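Local structure of Lmo1076 protein (Listeria monocytogenes serovar 1/2a, 3FI7) at residues 42-47 and 119-124; 125-130 and 136-141. The protein is a secreted, virulence-associated autolysin whose catalytic domain, of glycoside hydrolase family GH73, acts as an N-acetylglucosaminidase on cell-wall peptidoglycan. All blocks are in the same frame, centred on the assembly; numbering follows the deposited sequence.

Interaction 1 of 2, residues 42-47 and 119-124; sequences MDLCKK and SLEDNA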
# COMPACT_ATOMS: atom_id res chain seq x y z
N MET A 42 -6.16 -8.59 -0.27
CA MET A 42 -7.38 -9.10 -0.89
C MET A 42 -8.45 -9.38 0.17
O MET A 42 -9.62 -9.03 -0.01
CB MET A 42 -7.10 -10.36 -1.75
CG MET A 42 -6.46 -10.08 -3.11
SD MET A 42 -6.22 -11.54 -4.17
CE MET A 42 -4.87 -12.38 -3.33
N ASP A 43 -8.05 -9.99 1.28
CA ASP A 43 -8.99 -10.30 2.35
C ASP A 43 -9.57 -9.04 2.99
O ASP A 43 -10.77 -8.92 3.14
CB ASP A 43 -8.32 -11.15 3.43
CG ASP A 43 -7.83 -12.47 2.89
OD1 ASP A 43 -8.28 -12.86 1.80
OD2 ASP A 43 -6.99 -13.12 3.57
N LEU A 44 -8.71 -8.10 3.35
CA LEU A 44 -9.17 -6.90 4.03
C LEU A 44 -10.01 -6.03 3.11
O LEU A 44 -11.00 -5.44 3.55
CB LEU A 44 -7.99 -6.09 4.56
CG LEU A 44 -7.23 -6.76 5.70
CD1 LEU A 44 -5.85 -6.13 5.82
CD2 LEU A 44 -8.04 -6.67 7.01
N CYS A 45 -9.62 -5.94 1.85
CA CYS A 45 -10.35 -5.08 0.91
C CYS A 45 -11.72 -5.64 0.55
O CYS A 45 -12.60 -4.89 0.12
CB CYS A 45 -9.52 -4.79 -0.34
SG CYS A 45 -8.18 -3.61 -0.00
N LYS A 46 -11.89 -6.94 0.73
CA LYS A 46 -13.19 -7.56 0.56
C LYS A 46 -14.06 -7.21 1.76
O LYS A 46 -15.20 -6.79 1.62
CB LYS A 46 -13.05 -9.07 0.42
CG LYS A 46 -14.34 -9.77 0.03
CD LYS A 46 -14.25 -11.27 0.22
CE LYS A 46 -15.60 -11.95 -0.02
NZ LYS A 46 -15.58 -13.38 0.39
N LYS A 47 -13.50 -7.36 2.96
CA LYS A 47 -14.21 -7.03 4.19
C LYS A 47 -14.63 -5.55 4.25
O LYS A 47 -15.70 -5.24 4.76
CB LYS A 47 -13.34 -7.40 5.38
CG LYS A 47 -13.87 -6.96 6.72
CD LYS A 47 -12.93 -7.41 7.82
CE LYS A 47 -13.32 -6.85 9.17
NZ LYS A 47 -12.34 -7.26 10.21
N SER A 119 -1.32 -3.20 10.09
CA SER A 119 -1.01 -1.94 9.41
C SER A 119 -1.92 -1.75 8.18
O SER A 119 -2.52 -0.68 8.00
CB SER A 119 0.48 -1.92 9.02
OG SER A 119 0.81 -0.79 8.24
N LEU A 120 -2.05 -2.79 7.36
CA LEU A 120 -2.97 -2.75 6.23
C LEU A 120 -4.41 -2.52 6.69
O LEU A 120 -5.16 -1.76 6.08
CB LEU A 120 -2.88 -4.03 5.39
CG LEU A 120 -1.54 -4.26 4.69
CD1 LEU A 120 -1.34 -5.73 4.35
CD2 LEU A 120 -1.41 -3.37 3.45
N GLU A 121 -4.80 -3.18 7.78
CA GLU A 121 -6.16 -3.04 8.28
C GLU A 121 -6.45 -1.60 8.73
O GLU A 121 -7.56 -1.09 8.50
CB GLU A 121 -6.46 -4.04 9.40
CG GLU A 121 -7.89 -3.93 9.93
CD GLU A 121 -8.44 -5.26 10.43
OE1 GLU A 121 -7.64 -6.15 10.78
OE2 GLU A 121 -9.69 -5.40 10.48
N ASP A 122 -5.47 -0.95 9.35
CA ASP A 122 -5.61 0.46 9.71
C ASP A 122 -5.88 1.34 8.50
O ASP A 122 -6.71 2.24 8.56
CB ASP A 122 -4.39 0.98 10.48
CG ASP A 122 -4.68 1.22 11.96
OD1 ASP A 122 -3.98 2.06 12.58
OD2 ASP A 122 -5.62 0.58 12.51
N ASN A 123 -5.17 1.07 7.40
CA ASN A 123 -5.38 1.81 6.16
C ASN A 123 -6.80 1.59 5.65
O ASN A 123 -7.47 2.53 5.22
CB ASN A 123 -4.34 1.43 5.09
CG ASN A 123 -4.71 1.90 3.68
OD1 ASN A 123 -5.25 1.13 2.88
ND2 ASN A 123 -4.40 3.15 3.37
N ALA A 124 -7.27 0.35 5.72
CA ALA A 124 -8.63 0.01 5.29
C ALA A 124 -9.67 0.72 6.15
O ALA A 124 -10.67 1.23 5.65
CB ALA A 124 -8.85 -1.49 5.31

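Interaction 2 of 2, residues 125-130 and 136-141; sequences KKLRNG and SYYKGA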
# COMPACT_ATOMS: atom_id res chain seq x y z
N LYS A 125 -9.45 0.72 7.46
CA LYS A 125 -10.36 1.39 8.39
C LYS A 125 -10.38 2.89 8.11
O LYS A 125 -11.45 3.51 8.08
CB LYS A 125 -9.94 1.14 9.84
CG LYS A 125 -10.30 -0.22 10.39
CD LYS A 125 -9.67 -0.38 11.76
CE LYS A 125 -10.22 -1.56 12.53
NZ LYS A 125 -9.55 -1.64 13.86
N LYS A 126 -9.21 3.46 7.89
CA LYS A 126 -9.08 4.87 7.57
C LYS A 126 -9.94 5.25 6.35
O LYS A 126 -10.73 6.19 6.42
CB LYS A 126 -7.61 5.23 7.33
CG LYS A 126 -7.31 6.71 7.26
CD LYS A 126 -5.80 6.95 7.26
CE LYS A 126 -5.45 8.43 7.27
NZ LYS A 126 -3.97 8.67 7.27
N LEU A 127 -9.80 4.51 5.26
CA LEU A 127 -10.56 4.79 4.04
C LEU A 127 -12.06 4.56 4.21
O LEU A 127 -12.87 5.37 3.77
CB LEU A 127 -10.05 3.96 2.85
CG LEU A 127 -8.64 4.32 2.38
CD1 LEU A 127 -8.32 3.71 1.02
CD2 LEU A 127 -8.47 5.82 2.33
N ARG A 128 -12.42 3.44 4.82
CA ARG A 128 -13.82 3.06 4.95
C ARG A 128 -14.53 3.86 6.04
O ARG A 128 -15.62 4.38 5.81
CB ARG A 128 -13.97 1.55 5.18
CG ARG A 128 -15.37 1.12 5.64
CD ARG A 128 -16.45 1.50 4.63
NE ARG A 128 -16.18 0.95 3.30
CZ ARG A 128 -16.94 1.16 2.23
NH1 ARG A 128 -18.03 1.92 2.31
NH2 ARG A 128 -16.62 0.60 1.07
N ASN A 129 -13.92 3.96 7.22
CA ASN A 129 -14.55 4.67 8.33
C ASN A 129 -14.32 6.17 8.32
O ASN A 129 -15.07 6.93 8.94
CB ASN A 129 -14.12 4.10 9.68
CG ASN A 129 -14.45 2.63 9.82
OD1 ASN A 129 -15.40 2.14 9.22
ND2 ASN A 129 -13.66 1.92 10.62
N GLY A 130 -13.27 6.61 7.63
CA GLY A 130 -12.95 8.02 7.52
C GLY A 130 -12.32 8.63 8.76
O GLY A 130 -12.23 7.99 9.80
N SER A 136 -17.35 9.96 5.65
CA SER A 136 -17.44 9.65 4.22
C SER A 136 -16.39 10.39 3.39
O SER A 136 -16.48 10.45 2.17
CB SER A 136 -18.85 9.92 3.69
OG SER A 136 -19.11 11.31 3.60
N TYR A 137 -15.40 10.96 4.07
CA TYR A 137 -14.31 11.67 3.40
C TYR A 137 -13.70 10.93 2.21
O TYR A 137 -13.38 11.55 1.18
CB TYR A 137 -13.22 12.00 4.41
CG TYR A 137 -12.21 13.01 3.91
CD1 TYR A 137 -12.62 14.23 3.41
CD2 TYR A 137 -10.85 12.74 3.96
CE1 TYR A 137 -11.71 15.17 2.97
CE2 TYR A 137 -9.93 13.67 3.53
CZ TYR A 137 -10.37 14.88 3.03
OH TYR A 137 -9.45 15.80 2.59
N TYR A 138 -13.51 9.62 2.33
CA TYR A 138 -12.87 8.88 1.24
C TYR A 138 -13.86 8.12 0.35
O TYR A 138 -13.48 7.17 -0.34
CB TYR A 138 -11.79 7.93 1.78
CG TYR A 138 -10.64 8.63 2.46
CD1 TYR A 138 -9.68 9.31 1.72
CD2 TYR A 138 -10.49 8.59 3.85
CE1 TYR A 138 -8.62 9.95 2.33
CE2 TYR A 138 -9.42 9.23 4.47
CZ TYR A 138 -8.49 9.91 3.71
OH TYR A 138 -7.43 10.55 4.30
N LYS A 139 -15.12 8.54 0.35
CA LYS A 139 -16.19 7.82 -0.35
C LYS A 139 -15.90 7.51 -1.83
O LYS A 139 -16.35 6.50 -2.35
CB LYS A 139 -17.51 8.58 -0.25
CG LYS A 139 -17.48 9.96 -0.88
CD LYS A 139 -18.80 10.69 -0.70
CE LYS A 139 -18.66 12.17 -1.02
NZ LYS A 139 -19.93 12.92 -0.79
N GLY A 140 -15.15 8.39 -2.50
CA GLY A 140 -14.80 8.17 -3.89
C GLY A 140 -13.85 7.00 -4.10
O GLY A 140 -13.64 6.56 -5.23
N ALA A 141 -13.25 6.50 -3.02
CA ALA A 141 -12.36 5.35 -3.12
C ALA A 141 -13.06 4.07 -2.68
O ALA A 141 -12.49 2.99 -2.73
CB ALA A 141 -11.09 5.57 -2.30
O HOH W 1 -14.11 7.87 4.48

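Interaction 1 of 2, residues 42-47 and 119-124
Leu44 pushes its two methyl groups into the flank of the helix that carries Leu120 and Glu121. CD1 reaches the backbone of that helix, 3.7 Å from CB of Leu120 and equally close to the main-chain N of Glu121. The other methyl, CD2, lies against the Glu121 side chain, which crosses that of Leu44 at about a right angle, and touches CB, CG and the carboxylate carbon CD, the last at 3.7 Å. This is the tight, buried half of the contact; Leu120, also buried, packs on Ile37 and Gln40 of helix 29-47. Helices 29-47 and 116-129 run side by side in nearly the same direction, their local axes 9.9 Å apart and inclined at 25°, as two members of the helical, lysozyme-like domain of this GH73 glucosaminidase. Leu44 fills the space between the axes, its CA closest to that of Glu121, at 6.5 Å.

The outer side is sparse and polar. Lys47, with CG opposite the backbone N (chi1 173°) and the rest of the chain extended, runs past Leu44 to place NZ 3.2 Å from OE2 of Glu121, a salt bridge in which the ammonium approaches the oxygen nearly in line with its C-O bond. OE2 is also hydrogen-bonded to the Tyr48 hydroxyl, so a lysine at the helix end and the tyrosine just after it share one carboxylate oxygen, with Lys47 on the solvent side.

Interaction 2 of 2, residues 125-130 and 136-141
The ring of Tyr138 lies between two side chains: CD2 of Leu127 covers one face and CD2 of its own neighbour Tyr137 the opposite one. The leucine methyl makes a CH-pi contact, 3.7 Å from the centroid of the Tyr138 ring and 17° off the ring normal, with CG the nearest ring atom. At the edge, close to the ring plane, CA of Gly130 approaches CD2 of Tyr138 more loosely, at 4.5 Å. The carbonyl O of Lys126 comes in obliquely, 3.5 Å from the same CD2. Farther out, the extended Lys126 chain runs past the phenol end, its CE 4.2 Å from the Tyr138 OH.

With CG opposite its carbonyl carbon (chi1 -63°), Tyr138 lays its ring beside the helix end. Its CB touches O of Leu127 at 3.4 Å. That carbonyl also works through solvent: a water donates to Leu127 O at 2.9 Å and accepts from Tyr138 N at 2.8 Å. With Trp142 NE1 as the other donor, Leu127 O accepts two hydrogen bonds. Leu156 of helix 149-156 touches both Leu127 and Tyr138, extending the apolar patch.

The main chain leaves helix 116-129 at Gly130, whose positive phi of 76° suits a residue without a side chain, and returns through a type I turn at Ser136-Lys139 and a short 3-10 segment. Here a glycine helix terminus is followed by a connection that folds back on the last helical turn, bringing an aromatic residue against it within the GH73 catalytic domain.

Both interactions use helix 116-129, at consecutive turns, and their centres lie 12 Å apart. Interaction 1, centred about 10 Å from the chain centre, joins it to helix 29-47, distant in sequence; interaction 2, centred about 15 Å out, joins its C-terminal end to the connection that follows. Each is partly buried and has a leucine at its apolar heart, but the partners differ: aliphatic carbon and a carboxylate in the first, an aromatic face in the second. Direct charge pairing marks the outer side of interaction 1, whereas interaction 2 has no direct hydrogen bond across; its polar link is a bridging water beside the CH-pi contact. Tyr48 connects their surroundings, bonding Glu121 through its hydroxyl and Arg128 through its carbonyl.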